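Local coordinates for Serine/threonine-protein kinase Tel1 (Chaetomium thermophilum, PDB 6SKY) that probably phosphorylates serine and threonine residues at [ST]-Q sites, using ATP, to activate checkpoint signalling when DNA is damaged, at residues 1801-1804 / 1805-1809. Sequence-based numbering, arbitrary orientation.
Sequences VVHL and VLAYQ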
loop_
_atom_site.group_PDB
_atom_site.type_symbol
_atom_site.label_atom_id
_atom_site.label_comp_id
_atom_site.label_asym_id
_atom_site.label_seq_id
_atom_site.Cartn_x
_atom_site.Cartn_y
_atom_site.Cartn_z
ATOM N N VAL A 1801 -57.041 19.906 -8.375
ATOM C CA VAL A 1801 -58.400 19.418 -8.189
ATOM C C VAL A 1801 -58.480 18.533 -6.959
ATOM O O VAL A 1801 -59.386 18.679 -6.128
ATOM C CB VAL A 1801 -58.876 18.675 -9.447
ATOM C CG1 VAL A 1801 -60.240 18.092 -9.223
ATOM C CG2 VAL A 1801 -58.901 19.607 -10.623
ATOM N N VAL A 1802 -57.544 17.592 -6.826
ATOM C CA VAL A 1802 -57.552 16.703 -5.668
ATOM C C VAL A 1802 -57.471 17.507 -4.380
ATOM O O VAL A 1802 -58.220 17.265 -3.428
ATOM C CB VAL A 1802 -56.407 15.687 -5.764
ATOM C CG1 VAL A 1802 -56.275 14.950 -4.475
ATOM C CG2 VAL A 1802 -56.664 14.726 -6.874
ATOM N N HIS A 1803 -56.570 18.489 -4.335
ATOM C CA HIS A 1803 -56.428 19.284 -3.127
ATOM C C HIS A 1803 -57.680 20.093 -2.837
ATOM O O HIS A 1803 -58.102 20.186 -1.684
ATOM C CB HIS A 1803 -55.223 20.207 -3.234
ATOM C CG HIS A 1803 -55.118 21.184 -2.109
ATOM N ND1 HIS A 1803 -54.999 22.538 -2.308
ATOM C CD2 HIS A 1803 -55.129 21.001 -0.771
ATOM C CE1 HIS A 1803 -54.937 23.150 -1.142
ATOM N NE2 HIS A 1803 -55.013 22.239 -0.193
ATOM N N LEU A 1804 -58.285 20.701 -3.858
ATOM C CA LEU A 1804 -59.478 21.508 -3.622
ATOM C C LEU A 1804 -60.617 20.664 -3.075
ATOM O O LEU A 1804 -61.314 21.080 -2.145
ATOM C CB LEU A 1804 -59.905 22.207 -4.906
ATOM C CG LEU A 1804 -59.152 23.478 -5.265
ATOM C CD1 LEU A 1804 -59.505 23.902 -6.653
ATOM C CD2 LEU A 1804 -59.508 24.565 -4.300
ATOM N N VAL A 1805 -60.801 19.460 -3.610
ATOM C CA VAL A 1805 -61.872 18.603 -3.116
ATOM C C VAL A 1805 -61.596 18.161 -1.684
ATOM O O VAL A 1805 -62.482 18.218 -0.816
ATOM C CB VAL A 1805 -62.061 17.399 -4.048
ATOM C CG1 VAL A 1805 -62.987 16.400 -3.421
ATOM C CG2 VAL A 1805 -62.602 17.862 -5.364
ATOM N N LEU A 1806 -60.374 17.691 -1.414
ATOM C CA LEU A 1806 -60.056 17.211 -0.076
ATOM C C LEU A 1806 -60.155 18.329 0.947
ATOM O O LEU A 1806 -60.592 18.103 2.078
ATOM C CB LEU A 1806 -58.663 16.598 -0.051
ATOM C CG LEU A 1806 -58.421 15.290 -0.788
ATOM C CD1 LEU A 1806 -56.976 14.923 -0.676
ATOM C CD2 LEU A 1806 -59.262 14.206 -0.216
ATOM N N ALA A 1807 -59.755 19.541 0.574
ATOM C CA ALA A 1807 -59.834 20.659 1.498
ATOM C C ALA A 1807 -61.266 21.111 1.704
ATOM O O ALA A 1807 -61.614 21.577 2.791
ATOM C CB ALA A 1807 -58.991 21.820 0.989
ATOM N N TYR A 1808 -62.104 20.998 0.675
ATOM C CA TYR A 1808 -63.506 21.363 0.819
ATOM C C TYR A 1808 -64.211 20.437 1.789
ATOM O O TYR A 1808 -64.812 20.891 2.767
ATOM C CB TYR A 1808 -64.193 21.328 -0.536
ATOM C CG TYR A 1808 -65.683 21.516 -0.471
ATOM C CD1 TYR A 1808 -66.228 22.735 -0.121
ATOM C CD2 TYR A 1808 -66.543 20.477 -0.777
ATOM C CE1 TYR A 1808 -67.582 22.912 -0.065
ATOM C CE2 TYR A 1808 -67.901 20.645 -0.723
ATOM C CZ TYR A 1808 -68.414 21.865 -0.369
ATOM O OH TYR A 1808 -69.771 22.043 -0.313
ATOM N N GLN A 1809 -64.149 19.136 1.546
ATOM C CA GLN A 1809 -64.894 18.232 2.417
ATOM C C GLN A 1809 -64.055 17.750 3.593
ATOM O O GLN A 1809 -63.999 16.565 3.896
ATOM C CB GLN A 1809 -65.443 17.063 1.615
ATOM C CG GLN A 1809 -64.424 16.278 0.871
ATOM C CD GLN A 1809 -65.051 15.387 -0.153
ATOM O OE1 GLN A 1809 -64.712 14.217 -0.260
ATOM N NE2 GLN A 1809 -65.974 15.933 -0.921
#
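V1802 and L1806 sit one helical turn apart and run side by side in the same direction, CG1 of V1802 meeting CD1 of L1806 at 3.9 Å. The torsions bring this about: V1802 has CG1 anti to its own N (chi1 170°), while L1806 sets CG beside its N and extends CD1 back over the preceding turn, with CG 3.3 Å from V1802 O. The pair faces helix 1836-1849, where V1802 touches T1845 and L1806 touches L1849. H1803 and A1807 make the neighbouring pair. The imidazole reaches forward along the helix until NE2 lies 4.2 Å from CB of A1807, approaching it obliquely; its ND1 is hydrogen-bonded to S1670 OG and W1866 meets the ring edge-to-face, so the ring's rotation is fixed from outside the helix. V1805 lays CG2 3.4 Å from V1801 O, and both valines press on L1780. L1804 packs on S1670, E1671 and L1674 of helix 1670-1684.

Four successive i to i+4 backbone bonds tie the two turns together, from V1805 N to V1801 O at 3.0 Å through to Y1808 N and L1804 O at 2.9 Å. The first two are nearly straight; the last two bend, the N-H...O angle dropping to 147° at Y1808, just before Q1809 leaves helical geometry. Beyond the last turn, Y1808 OH bonds K1812 NZ. This is the C-terminal end of a largely buried helix, packed among its neighbours as in the alpha solenoid of the PIKK kinases.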